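Local coordinates for putative acyl-[acyl-carrier-protein]--UDP-N-acetylglucosamine O-acyltransferase (Bacteroides fragilis, PDB 4R36), which probably transfers an acyl chain from acyl carrier protein to UDP-N-acetylglucosamine, an early step of lipid A synthesis, at residues N144-G149 / D162-S167; D102-R107 / N126-M131; H29-I34 / I46-V51; I64-R69 / G93-A98. All blocks are in the same frame, centred on the assembly; numbering follows the deposited sequence.

Interaction 1: N144-G149 / D162-S167; sequences NGCIVG and DNAIIS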
loop_
_atom_site.group_PDB
_atom_site.type_symbol
_atom_site.label_atom_id
_atom_site.label_comp_id
_atom_site.label_asym_id
_atom_site.label_seq_id
_atom_site.Cartn_x
_atom_site.Cartn_y
_atom_site.Cartn_z
ATOM N N ASN A 144 13.060 -8.656 -17.417
ATOM C CA ASN A 144 13.647 -7.434 -17.951
ATOM C C ASN A 144 12.612 -6.585 -18.546
ATOM O O ASN A 144 11.591 -7.074 -19.095
ATOM C CB ASN A 144 14.673 -7.751 -19.051
ATOM C CG ASN A 144 15.647 -8.798 -18.617
ATOM O OD1 ASN A 144 16.361 -8.664 -17.596
ATOM N ND2 ASN A 144 15.723 -9.860 -19.394
ATOM N N GLY A 145 12.830 -5.287 -18.465
ATOM C CA GLY A 145 11.947 -4.371 -19.180
ATOM C C GLY A 145 10.531 -4.198 -18.599
ATOM O O GLY A 145 9.650 -3.713 -19.292
ATOM N N CYS A 146 10.338 -4.548 -17.351
ATOM C CA CYS A 146 9.021 -4.523 -16.674
ATOM C C CYS A 146 8.807 -3.203 -15.965
ATOM O O CYS A 146 9.739 -2.511 -15.542
ATOM C CB CYS A 146 8.899 -5.681 -15.645
ATOM S SG CYS A 146 9.005 -7.326 -16.364
ATOM N N ILE A 147 7.560 -2.832 -15.836
ATOM C CA ILE A 147 7.158 -1.708 -15.011
ATOM C C ILE A 147 6.170 -2.250 -14.008
ATOM O O ILE A 147 5.152 -2.911 -14.416
ATOM C CB ILE A 147 6.461 -0.656 -15.892
ATOM C CG1 ILE A 147 7.451 -0.107 -16.958
ATOM C CG2 ILE A 147 5.934 0.438 -15.011
ATOM C CD1 ILE A 147 6.821 0.875 -17.931
ATOM N N VAL A 148 6.410 -1.983 -12.756
ATOM C CA VAL A 148 5.551 -2.487 -11.666
ATOM C C VAL A 148 5.127 -1.283 -10.825
ATOM O O VAL A 148 5.944 -0.550 -10.218
ATOM C CB VAL A 148 6.246 -3.492 -10.803
ATOM C CG1 VAL A 148 5.288 -4.043 -9.726
ATOM C CG2 VAL A 148 6.803 -4.651 -11.639
ATOM N N GLY A 149 3.828 -1.044 -10.794
ATOM C CA GLY A 149 3.262 0.164 -10.211
ATOM C C GLY A 149 3.243 0.177 -8.672
ATOM O O GLY A 149 3.448 -0.835 -8.025
ATOM N N ASP A 162 9.489 -11.021 -19.327
ATOM C CA ASP A 162 9.895 -9.714 -19.802
ATOM C C ASP A 162 8.778 -8.821 -20.302
ATOM O O ASP A 162 7.788 -9.260 -20.923
ATOM C CB ASP A 162 10.906 -9.898 -20.920
ATOM C CG ASP A 162 12.218 -10.535 -20.427
ATOM O OD1 ASP A 162 12.435 -10.771 -19.180
ATOM O OD2 ASP A 162 13.023 -10.930 -21.325
ATOM N N ASN A 163 8.976 -7.540 -20.148
ATOM C CA ASN A 163 8.121 -6.520 -20.760
ATOM C C ASN A 163 6.687 -6.384 -20.226
ATOM O O ASN A 163 5.815 -5.902 -20.916
ATOM C CB ASN A 163 8.105 -6.608 -22.298
ATOM C CG ASN A 163 9.478 -6.773 -22.893
ATOM O OD1 ASN A 163 9.777 -7.754 -23.553
ATOM N ND2 ASN A 163 10.319 -5.844 -22.591
ATOM N N ALA A 164 6.444 -6.789 -18.999
ATOM C CA ALA A 164 5.127 -6.737 -18.445
ATOM C C ALA A 164 4.919 -5.353 -17.852
ATOM O O ALA A 164 5.874 -4.714 -17.449
ATOM C CB ALA A 164 4.990 -7.797 -17.333
ATOM N N ILE A 165 3.686 -4.893 -17.863
ATOM C CA ILE A 165 3.288 -3.687 -17.201
ATOM C C ILE A 165 2.226 -4.002 -16.175
ATOM O O ILE A 165 1.152 -4.477 -16.507
ATOM C CB ILE A 165 2.793 -2.602 -18.156
ATOM C CG1 ILE A 165 3.936 -2.235 -19.102
ATOM C CG2 ILE A 165 2.342 -1.385 -17.359
ATOM C CD1 ILE A 165 3.575 -1.181 -20.107
ATOM N N ILE A 166 2.522 -3.748 -14.907
ATOM C CA ILE A 166 1.601 -4.034 -13.801
ATOM C C ILE A 166 1.308 -2.714 -13.136
ATOM O O ILE A 166 2.255 -1.948 -12.834
ATOM C CB ILE A 166 2.225 -5.042 -12.834
ATOM C CG1 ILE A 166 2.642 -6.277 -13.626
ATOM C CG2 ILE A 166 1.290 -5.359 -11.688
ATOM C CD1 ILE A 166 3.355 -7.322 -12.809
ATOM N N SER A 167 0.031 -2.392 -12.939
ATOM C CA SER A 167 -0.315 -1.129 -12.323
ATOM C C SER A 167 -0.183 -1.227 -10.802
ATOM O O SER A 167 0.470 -2.116 -10.274
ATOM C CB SER A 167 -1.719 -0.597 -12.685
ATOM O OG SER A 167 -2.000 -0.757 -14.037
HETATM O O HOH W 1 7.179 -2.834 -19.484
HETATM O O HOH W 2 9.956 -3.191 -21.848
#
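D162 grips N144 at the start of two successive coils of the left-handed parallel beta helix. Its side chain can be followed outward. CB rests 3.4 Å from N144 O. The first torsion sets CG beside its own backbone N (chi1 -66°), and this brings the carboxylate alongside N144. CG itself lies 3.6 Å from N144 N. OD1 takes the backbone N-H of N144, with N to OD1 2.8 Å. The donor comes from above the carboxylate plane. OD2 has a weak bond from N144 ND2. The other end of that amide, OD1, accepts from the backbone N of N126, one coil earlier.

The chain then runs on in register. N163 N gives a bond to N144 O, and I147 N gives one to A164 O. I166 N to I147 O is 2.8 Å and nearly straight, at 169°. G149 N closes the ladder on I166 O. The strands 147-148 and 165-166 are parallel. I147 and I165 lie on one face, V148 and I166 on the other.

At the turn C146 SG packs 4.2 Å from A164 CB. G145 has positive phi, and its O lies 3.5 Å from N163 CA. One water joins G145 O to A164 O, and another joins G145 O to N163 ND2.

I147 also packs on L89 of the second subunit and lies near a bound 2-(2-methoxyethoxy)ethanol. I165 lies near R217 and N211, which bind UDP-N-acetylglucosamine. The bonds between coils are thus mainly backbone to backbone, and beside that ladder D162 OD1 serves as the acceptor for N144 N.

Interaction 2: D102-R107 / N126-M131; sequences DNNLIR and NNNLLM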
loop_
_atom_site.group_PDB
_atom_site.type_symbol
_atom_site.label_atom_id
_atom_site.label_comp_id
_atom_site.label_asym_id
_atom_site.label_seq_id
_atom_site.Cartn_x
_atom_site.Cartn_y
_atom_site.Cartn_z
ATOM N N ASP A 102 20.939 -4.812 -14.039
ATOM C CA ASP A 102 21.421 -3.526 -14.524
ATOM C C ASP A 102 20.339 -2.585 -14.889
ATOM O O ASP A 102 19.245 -3.007 -15.402
ATOM C CB ASP A 102 22.266 -3.710 -15.805
ATOM C CG ASP A 102 23.428 -4.690 -15.618
ATOM O OD1 ASP A 102 23.980 -4.826 -14.532
ATOM O OD2 ASP A 102 23.754 -5.331 -16.622
ATOM N N ASN A 103 20.634 -1.300 -14.695
ATOM C CA ASN A 103 19.818 -0.257 -15.202
ATOM C C ASN A 103 18.382 -0.279 -14.639
ATOM O O ASN A 103 17.451 0.148 -15.312
ATOM C CB ASN A 103 19.756 -0.293 -16.742
ATOM C CG ASN A 103 21.128 -0.366 -17.383
ATOM O OD1 ASN A 103 21.384 -1.191 -18.260
ATOM N ND2 ASN A 103 22.010 0.454 -16.920
ATOM N N ASN A 104 18.205 -0.639 -13.374
ATOM C CA ASN A 104 16.865 -0.636 -12.792
ATOM C C ASN A 104 16.660 0.645 -12.040
ATOM O O ASN A 104 17.628 1.227 -11.505
ATOM C CB ASN A 104 16.746 -1.787 -11.805
ATOM C CG ASN A 104 16.807 -3.148 -12.486
ATOM O OD1 ASN A 104 15.883 -3.532 -13.189
ATOM N ND2 ASN A 104 17.951 -3.872 -12.330
ATOM N N LEU A 105 15.390 0.991 -11.887
ATOM C CA LEU A 105 14.962 2.089 -11.081
ATOM C C LEU A 105 14.181 1.508 -9.927
ATOM O O LEU A 105 13.096 0.986 -10.139
ATOM C CB LEU A 105 14.102 3.039 -11.904
ATOM C CG LEU A 105 14.820 3.629 -13.152
ATOM C CD1 LEU A 105 13.847 4.342 -14.069
ATOM C CD2 LEU A 105 15.936 4.553 -12.702
ATOM N N ILE A 106 14.770 1.509 -8.732
ATOM C CA ILE A 106 14.234 0.930 -7.538
ATOM C C ILE A 106 13.771 2.105 -6.628
ATOM O O ILE A 106 14.554 2.784 -5.965
ATOM C CB ILE A 106 15.294 0.079 -6.786
ATOM C CG1 ILE A 106 15.958 -0.945 -7.744
ATOM C CG2 ILE A 106 14.699 -0.567 -5.568
ATOM C CD1 ILE A 106 15.050 -1.944 -8.370
ATOM N N ARG A 107 12.453 2.338 -6.622
ATOM C CA ARG A 107 11.910 3.567 -6.040
ATOM C C ARG A 107 11.797 3.464 -4.531
ATOM O O ARG A 107 12.117 2.453 -3.899
ATOM C CB ARG A 107 10.546 3.888 -6.724
ATOM C CG ARG A 107 10.633 4.218 -8.236
ATOM C CD ARG A 107 11.565 5.377 -8.580
ATOM N NE ARG A 107 11.205 6.590 -7.849
ATOM C CZ ARG A 107 11.033 7.799 -8.389
ATOM N NH1 ARG A 107 11.289 8.039 -9.689
ATOM N NH2 ARG A 107 10.672 8.803 -7.606
ATOM N N ASN A 126 16.988 -6.785 -15.664
ATOM C CA ASN A 126 17.539 -5.521 -16.110
ATOM C C ASN A 126 16.456 -4.564 -16.584
ATOM O O ASN A 126 15.409 -5.011 -17.088
ATOM C CB ASN A 126 18.486 -5.780 -17.259
ATOM C CG ASN A 126 19.519 -6.828 -16.943
ATOM O OD1 ASN A 126 20.155 -6.851 -15.850
ATOM N ND2 ASN A 126 19.712 -7.714 -17.882
ATOM N N ASN A 127 16.694 -3.261 -16.451
ATOM C CA ASN A 127 15.850 -2.256 -17.129
ATOM C C ASN A 127 14.386 -2.313 -16.607
ATOM O O ASN A 127 13.463 -2.069 -17.378
ATOM C CB ASN A 127 15.871 -2.390 -18.660
ATOM C CG ASN A 127 17.304 -2.468 -19.210
ATOM O OD1 ASN A 127 18.031 -1.568 -19.086
ATOM N ND2 ASN A 127 17.647 -3.542 -19.828
ATOM N N ASN A 128 14.228 -2.561 -15.319
ATOM C CA ASN A 128 12.924 -2.495 -14.715
ATOM C C ASN A 128 12.708 -1.229 -13.982
ATOM O O ASN A 128 13.652 -0.653 -13.415
ATOM C CB ASN A 128 12.781 -3.659 -13.757
ATOM C CG ASN A 128 12.926 -4.986 -14.458
ATOM O OD1 ASN A 128 12.015 -5.421 -15.228
ATOM N ND2 ASN A 128 14.035 -5.677 -14.149
ATOM N N LEU A 129 11.447 -0.844 -13.885
ATOM C CA LEU A 129 10.997 0.200 -12.962
ATOM C C LEU A 129 10.073 -0.397 -11.912
ATOM O O LEU A 129 8.993 -0.890 -12.216
ATOM C CB LEU A 129 10.276 1.276 -13.720
ATOM C CG LEU A 129 9.520 2.323 -12.954
ATOM C CD1 LEU A 129 10.387 3.028 -11.907
ATOM C CD2 LEU A 129 8.835 3.324 -13.858
ATOM N N LEU A 130 10.510 -0.346 -10.681
ATOM C CA LEU A 130 9.727 -0.795 -9.539
ATOM C C LEU A 130 9.371 0.448 -8.781
ATOM O O LEU A 130 10.166 1.020 -8.092
ATOM C CB LEU A 130 10.483 -1.791 -8.675
ATOM C CG LEU A 130 11.069 -3.088 -9.353
ATOM C CD1 LEU A 130 11.591 -4.020 -8.264
ATOM C CD2 LEU A 130 10.008 -3.836 -10.161
ATOM N N MET A 131 8.091 0.823 -8.886
ATOM C CA MET A 131 7.606 2.044 -8.300
ATOM C C MET A 131 7.505 1.948 -6.779
ATOM O O MET A 131 7.662 0.867 -6.202
ATOM C CB MET A 131 6.235 2.435 -8.890
ATOM C CG MET A 131 6.364 2.849 -10.336
ATOM S SD MET A 131 4.788 3.581 -10.867
ATOM C CE MET A 131 5.014 3.301 -12.570
#
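N104 and N128 pair side by side in a short asparagine ladder on the turn of the left-handed parallel beta helix. Their amides are almost coplanar, 4° apart. N104 OD1 holds two N-H groups of the next coil: N128 N at 2.9 Å and N128 ND2 at 3.0 Å. N74 continues the row on one side, its OD1 accepting from N104 N. On the other, N128 OD1 ends it by accepting from C146 N. Both asparagines are buried. N104 ND2 bonds to G125 O, and N128 ND2 also bonds to G143 O.

The same tight part holds the parallel strands 105-106 and 129-130. L105 N binds N128 O, L130 N binds L105 O, and R107 N binds L130 O. I106 CD1 meets L130 CD1 at 4.0 Å on the face that also carries contacts to V148 and I76.

The outer side is looser. N103 and N127 are exposed at the turn, both with positive phi. N127 OD1 approaches N103 CB at 3.2 Å with no hydrogen bond between the two amides. N127 belongs to the 2-(2-methoxyethoxy)ethanol pocket. D102 N bonds N126 OD1, and D102 OD1 takes N72 N.

L105 packs on L89 of the second subunit. R107 turns its end away: its guanidinium makes a cation-pi contact with F77, and NH2 bonds to I85 O of the second subunit. CG of L129 stands opposite the backbone N (chi1 169°), which carries CD1 to within 3.7 Å of L105 CB.

Interaction 3: H29-I34 / I46-V51; sequences HPEAKI and IDRNVV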
loop_
_atom_site.group_PDB
_atom_site.type_symbol
_atom_site.label_atom_id
_atom_site.label_comp_id
_atom_site.label_asym_id
_atom_site.label_seq_id
_atom_site.Cartn_x
_atom_site.Cartn_y
_atom_site.Cartn_z
ATOM N N HIS A 29 30.023 -1.333 5.444
ATOM C CA HIS A 29 30.844 -2.337 6.050
ATOM C C HIS A 29 32.117 -2.557 5.223
ATOM O O HIS A 29 32.058 -2.612 4.003
ATOM C CB HIS A 29 30.069 -3.621 6.224
ATOM C CG HIS A 29 30.736 -4.612 7.130
ATOM N ND1 HIS A 29 31.811 -5.362 6.730
ATOM C CD2 HIS A 29 30.431 -5.025 8.376
ATOM C CE1 HIS A 29 32.146 -6.196 7.687
ATOM N NE2 HIS A 29 31.343 -5.985 8.710
ATOM N N PRO A 30 33.282 -2.665 5.912
ATOM C CA PRO A 30 34.517 -2.759 5.169
ATOM C C PRO A 30 34.570 -3.947 4.219
ATOM O O PRO A 30 35.266 -3.857 3.271
ATOM C CB PRO A 30 35.641 -2.845 6.282
ATOM C CG PRO A 30 34.966 -2.988 7.551
ATOM C CD PRO A 30 33.500 -2.605 7.384
ATOM N N GLU A 31 33.811 -5.013 4.444
ATOM C CA GLU A 31 33.789 -6.169 3.547
ATOM C C GLU A 31 32.909 -6.026 2.315
ATOM O O GLU A 31 32.980 -6.846 1.430
ATOM C CB GLU A 31 33.352 -7.423 4.317
ATOM C CG GLU A 31 34.379 -7.984 5.325
ATOM C CD GLU A 31 33.776 -9.073 6.226
ATOM O OE1 GLU A 31 32.797 -9.775 5.826
ATOM O OE2 GLU A 31 34.215 -9.198 7.375
ATOM N N ALA A 32 32.092 -4.979 2.233
ATOM C CA ALA A 32 31.167 -4.803 1.064
ATOM C C ALA A 32 32.039 -4.546 -0.148
ATOM O O ALA A 32 33.053 -3.824 -0.029
ATOM C CB ALA A 32 30.237 -3.613 1.309
ATOM N N LYS A 33 31.713 -5.179 -1.260
ATOM C CA LYS A 33 32.383 -4.963 -2.529
ATOM C C LYS A 33 31.606 -4.001 -3.337
ATOM O O LYS A 33 30.416 -4.262 -3.637
ATOM C CB LYS A 33 32.517 -6.265 -3.299
ATOM C CG LYS A 33 33.479 -7.175 -2.584
ATOM C CD LYS A 33 33.531 -8.610 -3.015
ATOM C CE LYS A 33 34.187 -9.387 -1.892
ATOM N NZ LYS A 33 34.173 -10.853 -2.103
ATOM N N ILE A 34 32.265 -2.911 -3.717
ATOM C CA ILE A 34 31.637 -1.768 -4.358
ATOM C C ILE A 34 32.399 -1.380 -5.611
ATOM O O ILE A 34 33.601 -1.240 -5.570
ATOM C CB ILE A 34 31.507 -0.589 -3.376
ATOM C CG1 ILE A 34 30.569 -1.019 -2.232
ATOM C CG2 ILE A 34 30.954 0.654 -4.078
ATOM C CD1 ILE A 34 30.230 0.011 -1.237
ATOM N N ILE A 46 25.010 -0.051 4.330
ATOM C CA ILE A 46 25.484 -1.181 3.503
ATOM C C ILE A 46 26.216 -2.159 4.392
ATOM O O ILE A 46 27.224 -1.802 5.047
ATOM C CB ILE A 46 26.384 -0.736 2.370
ATOM C CG1 ILE A 46 25.741 0.373 1.537
ATOM C CG2 ILE A 46 26.736 -1.917 1.507
ATOM C CD1 ILE A 46 26.463 0.803 0.321
ATOM N N ASP A 47 25.715 -3.390 4.402
ATOM C CA ASP A 47 26.188 -4.509 5.198
ATOM C C ASP A 47 27.366 -5.222 4.544
ATOM O O ASP A 47 27.748 -4.990 3.394
ATOM C CB ASP A 47 25.043 -5.511 5.233
ATOM C CG ASP A 47 24.674 -6.029 6.584
ATOM O OD1 ASP A 47 25.507 -6.105 7.504
ATOM O OD2 ASP A 47 23.493 -6.518 6.621
ATOM N N ARG A 48 27.909 -6.161 5.293
ATOM C CA ARG A 48 28.805 -7.152 4.757
ATOM C C ARG A 48 28.049 -8.157 3.877
ATOM O O ARG A 48 26.800 -8.182 3.884
ATOM C CB ARG A 48 29.512 -7.832 5.930
ATOM C CG ARG A 48 28.639 -8.801 6.679
ATOM C CD ARG A 48 29.270 -9.327 7.945
ATOM N NE ARG A 48 28.213 -9.968 8.711
ATOM C CZ ARG A 48 28.109 -11.273 8.920
ATOM N NH1 ARG A 48 28.992 -12.131 8.414
ATOM N NH2 ARG A 48 27.117 -11.724 9.635
ATOM N N ASN A 49 28.793 -8.951 3.095
ATOM C CA ASN A 49 28.217 -9.916 2.133
ATOM C C ASN A 49 27.256 -9.176 1.196
ATOM O O ASN A 49 26.108 -9.619 0.934
ATOM C CB ASN A 49 27.506 -11.037 2.862
ATOM C CG ASN A 49 27.022 -12.136 1.931
ATOM O OD1 ASN A 49 27.577 -12.366 0.891
ATOM N ND2 ASN A 49 25.904 -12.721 2.268
ATOM N N VAL A 50 27.767 -8.074 0.667
ATOM C CA VAL A 50 27.088 -7.250 -0.319
ATOM C C VAL A 50 28.040 -7.099 -1.501
ATOM O O VAL A 50 29.271 -6.862 -1.300
ATOM C CB VAL A 50 26.712 -5.879 0.269
ATOM C CG1 VAL A 50 26.409 -4.885 -0.853
ATOM C CG2 VAL A 50 25.594 -5.998 1.325
ATOM N N VAL A 51 27.487 -7.206 -2.715
ATOM C CA VAL A 51 28.164 -6.860 -3.946
ATOM C C VAL A 51 27.372 -5.820 -4.707
ATOM O O VAL A 51 26.179 -6.010 -4.958
ATOM C CB VAL A 51 28.387 -8.096 -4.811
ATOM C CG1 VAL A 51 29.159 -7.776 -6.074
ATOM C CG2 VAL A 51 29.074 -9.158 -3.947
HETATM O O HOH W 3 30.920 -8.476 0.664
HETATM O O HOH W 4 31.322 -10.017 3.625
HETATM O O HOH W 5 31.142 -11.535 7.094
#
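The first coils of the left-handed parallel beta helix meet here, at a corner near the N-terminal end. H29 to A32 form a type I beta turn, and the segment 46-51 runs alongside it. H29 N starts the contact with a bond to I46 O, and K33 N ends it with a bond to V50 O, 3.0 Å long. K33 and V51 form the parallel bridge there.

H29 CG is anti to its backbone N (chi1 -166°), and the imidazole therefore lies over R48. R48 CB sits over the centre of one ring face, 3.5 Å from the centroid, as a CH-pi contact. P30 CD lies on the opposite face. At the ring edge, ND1 accepts E31 N in the ring plane, which helps to fix the rotation of the imidazole.

A32 CB packs 3.9 Å from I46 CG2 and also touches V50. I34 CD1 and I46 CD1 meet tip to tip. D47 O and R48 N are buried by the contact with no partner in the model.

The outer rim is wet. E31 and R48 run side by side. E31 OE1 and R48 NH1 are 5.2 Å apart, and a water joins them instead of a direct salt bridge. It bonds E31 OE1 and, in the guanidinium plane, R48 NH1 at 2.6 Å. A second water on E31 OE1 accepts N49 N at 2.8 Å.

Interaction 4: I64-R69 / G93-A98; sequences ILYGSR and GEESTA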
loop_
_atom_site.group_PDB
_atom_site.type_symbol
_atom_site.label_atom_id
_atom_site.label_comp_id
_atom_site.label_asym_id
_atom_site.label_seq_id
_atom_site.Cartn_x
_atom_site.Cartn_y
_atom_site.Cartn_z
ATOM N N ILE A 64 21.054 -1.581 2.085
ATOM C CA ILE A 64 21.508 -2.696 1.295
ATOM C C ILE A 64 22.065 -3.731 2.260
ATOM O O ILE A 64 23.190 -3.566 2.861
ATOM C CB ILE A 64 22.594 -2.278 0.274
ATOM C CG1 ILE A 64 22.271 -0.982 -0.469
ATOM C CG2 ILE A 64 22.899 -3.421 -0.728
ATOM C CD1 ILE A 64 21.064 -1.079 -1.366
ATOM N N LEU A 65 21.296 -4.804 2.451
ATOM C CA LEU A 65 21.577 -5.752 3.515
ATOM C C LEU A 65 22.292 -7.043 3.063
ATOM O O LEU A 65 22.423 -7.352 1.854
ATOM C CB LEU A 65 20.259 -6.099 4.227
ATOM C CG LEU A 65 19.374 -4.949 4.730
ATOM C CD1 LEU A 65 18.138 -5.561 5.408
ATOM C CD2 LEU A 65 20.149 -4.075 5.698
ATOM N N TYR A 66 22.791 -7.749 4.064
ATOM C CA TYR A 66 23.477 -9.011 3.916
ATOM C C TYR A 66 22.806 -9.883 2.852
ATOM O O TYR A 66 21.604 -10.235 2.963
ATOM C CB TYR A 66 23.392 -9.705 5.289
ATOM C CG TYR A 66 24.086 -11.018 5.370
ATOM C CD1 TYR A 66 23.443 -12.190 5.020
ATOM C CD2 TYR A 66 25.421 -11.108 5.852
ATOM C CE1 TYR A 66 24.075 -13.415 5.139
ATOM C CE2 TYR A 66 26.060 -12.349 5.950
ATOM C CZ TYR A 66 25.408 -13.483 5.592
ATOM O OH TYR A 66 26.020 -14.704 5.688
ATOM N N GLY A 67 23.575 -10.199 1.812
ATOM C CA GLY A 67 23.110 -11.064 0.765
ATOM C C GLY A 67 22.715 -10.339 -0.507
ATOM O O GLY A 67 22.286 -10.974 -1.458
ATOM N N SER A 68 22.783 -9.031 -0.520
ATOM C CA SER A 68 22.416 -8.285 -1.726
ATOM C C SER A 68 23.468 -8.361 -2.796
ATOM O O SER A 68 24.684 -8.363 -2.495
ATOM C CB SER A 68 22.187 -6.835 -1.423
ATOM O OG SER A 68 21.163 -6.616 -0.439
ATOM N N ARG A 69 22.987 -8.413 -4.044
ATOM C CA ARG A 69 23.797 -8.426 -5.222
ATOM C C ARG A 69 23.185 -7.472 -6.209
ATOM O O ARG A 69 22.027 -7.666 -6.661
ATOM C CB ARG A 69 23.823 -9.809 -5.819
ATOM C CG ARG A 69 24.230 -10.940 -4.881
ATOM C CD ARG A 69 25.729 -10.936 -4.604
ATOM N NE ARG A 69 26.103 -12.016 -3.713
ATOM C CZ ARG A 69 26.254 -11.939 -2.398
ATOM N NH1 ARG A 69 26.023 -10.824 -1.734
ATOM N NH2 ARG A 69 26.640 -13.021 -1.725
ATOM N N GLY A 93 17.156 -19.211 8.661
ATOM C CA GLY A 93 18.460 -18.589 8.716
ATOM C C GLY A 93 19.419 -19.109 7.661
ATOM O O GLY A 93 20.584 -18.717 7.663
ATOM N N GLU A 94 18.954 -19.937 6.732
ATOM C CA GLU A 94 19.774 -20.360 5.584
ATOM C C GLU A 94 20.344 -19.186 4.831
ATOM O O GLU A 94 19.768 -18.082 4.838
ATOM C CB GLU A 94 18.986 -21.302 4.629
ATOM C CG GLU A 94 17.740 -20.709 3.946
ATOM C CD GLU A 94 16.451 -20.868 4.725
ATOM O OE1 GLU A 94 16.487 -20.946 5.970
ATOM O OE2 GLU A 94 15.321 -20.878 4.080
ATOM N N GLU A 95 21.506 -19.385 4.219
ATOM C CA GLU A 95 22.104 -18.422 3.289
ATOM C C GLU A 95 21.256 -18.244 2.009
ATOM O O GLU A 95 20.691 -19.231 1.454
ATOM C CB GLU A 95 23.525 -18.876 2.863
ATOM C CG GLU A 95 24.575 -18.733 3.949
ATOM C CD GLU A 95 24.697 -17.311 4.438
ATOM O OE1 GLU A 95 24.644 -16.384 3.636
ATOM O OE2 GLU A 95 24.830 -17.104 5.631
ATOM N N SER A 96 21.149 -16.999 1.556
ATOM C CA SER A 96 20.395 -16.696 0.355
ATOM C C SER A 96 20.810 -15.310 -0.111
ATOM O O SER A 96 21.542 -14.613 0.574
ATOM C CB SER A 96 18.856 -16.798 0.663
ATOM O OG SER A 96 18.499 -15.742 1.531
ATOM N N THR A 97 20.348 -14.911 -1.310
ATOM C CA THR A 97 20.590 -13.616 -1.831
ATOM C C THR A 97 19.312 -12.865 -2.256
ATOM O O THR A 97 18.251 -13.496 -2.452
ATOM C CB THR A 97 21.475 -13.691 -3.083
ATOM O OG1 THR A 97 20.901 -14.607 -3.982
ATOM C CG2 THR A 97 22.871 -14.187 -2.703
ATOM N N ALA A 98 19.489 -11.580 -2.470
ATOM C CA ALA A 98 18.504 -10.676 -3.131
ATOM C C ALA A 98 19.298 -9.978 -4.169
ATOM O O ALA A 98 20.349 -9.367 -3.852
ATOM C CB ALA A 98 17.908 -9.690 -2.151
#
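Y66 OH gives a hydrogen bond of 2.7 Å to E95 OE2. It meets the carboxylate on its syn side, 24° out of plane. The two side chains cross at about a right angle, and E95 reaches the ring at its edge. E95 bends at chi2 (-58°), which turns the carboxylate back to the phenol.

The next contacts are on the backbone. A98 N bonds to G67 O at 3.0 Å. R69 N bonds to A98 O at 2.8 Å. T97 CG2 lies over one face of the R69 guanidinium, 4.0 Å from NE.

These bonds join strands 68-70 and 97-100, neighbours in one parallel sheet of the left-handed beta helix. S68 and A98 form the bridge. The long loop between strands 81-82 and 97-100 carries L89 and K90, which bind UDP-N-acetylglucosamine, and it rejoins the helix here.

A type II beta turn from L65 to S68 sets up the first segment. L65 O accepts both S68 N and S68 OG, the latter on a lone pair at 2.7 Å. G67 takes positive phi in the turn, and its CA lies 3.9 Å from S96 O.

Farther out, R69 NH1 bonds to its neighbour S68 O, and NH2 bonds to N49 OD1. D47 OD2 takes Y66 N. On the other strand, S96 OG bonds to G115 O and R114 NH1, while T97 OG1 bonds to E99 OE2.

From the N terminus, interaction 3 closes the first loop, joining 29-34 to 46-51. Interaction 4 follows with 64-69 and 93-98 and closes a longer one. Interaction 2 comes next, then interaction 1. The four are in series along the chain, and none nests in or crosses another. Interactions 3 and 4 touch, with N49 O meeting G67 N. Both reach the sheet of strands 33-34, 51-52, 68-70 and 97-100. Interactions 2 and 1 share another sheet, where strands 129-130 and 147-148 are neighbours, and they touch through turn asparagines of adjacent coils. Strand 97-100 leads into strand 105-106, so interaction 4 passes the chain to interaction 2 across a corner.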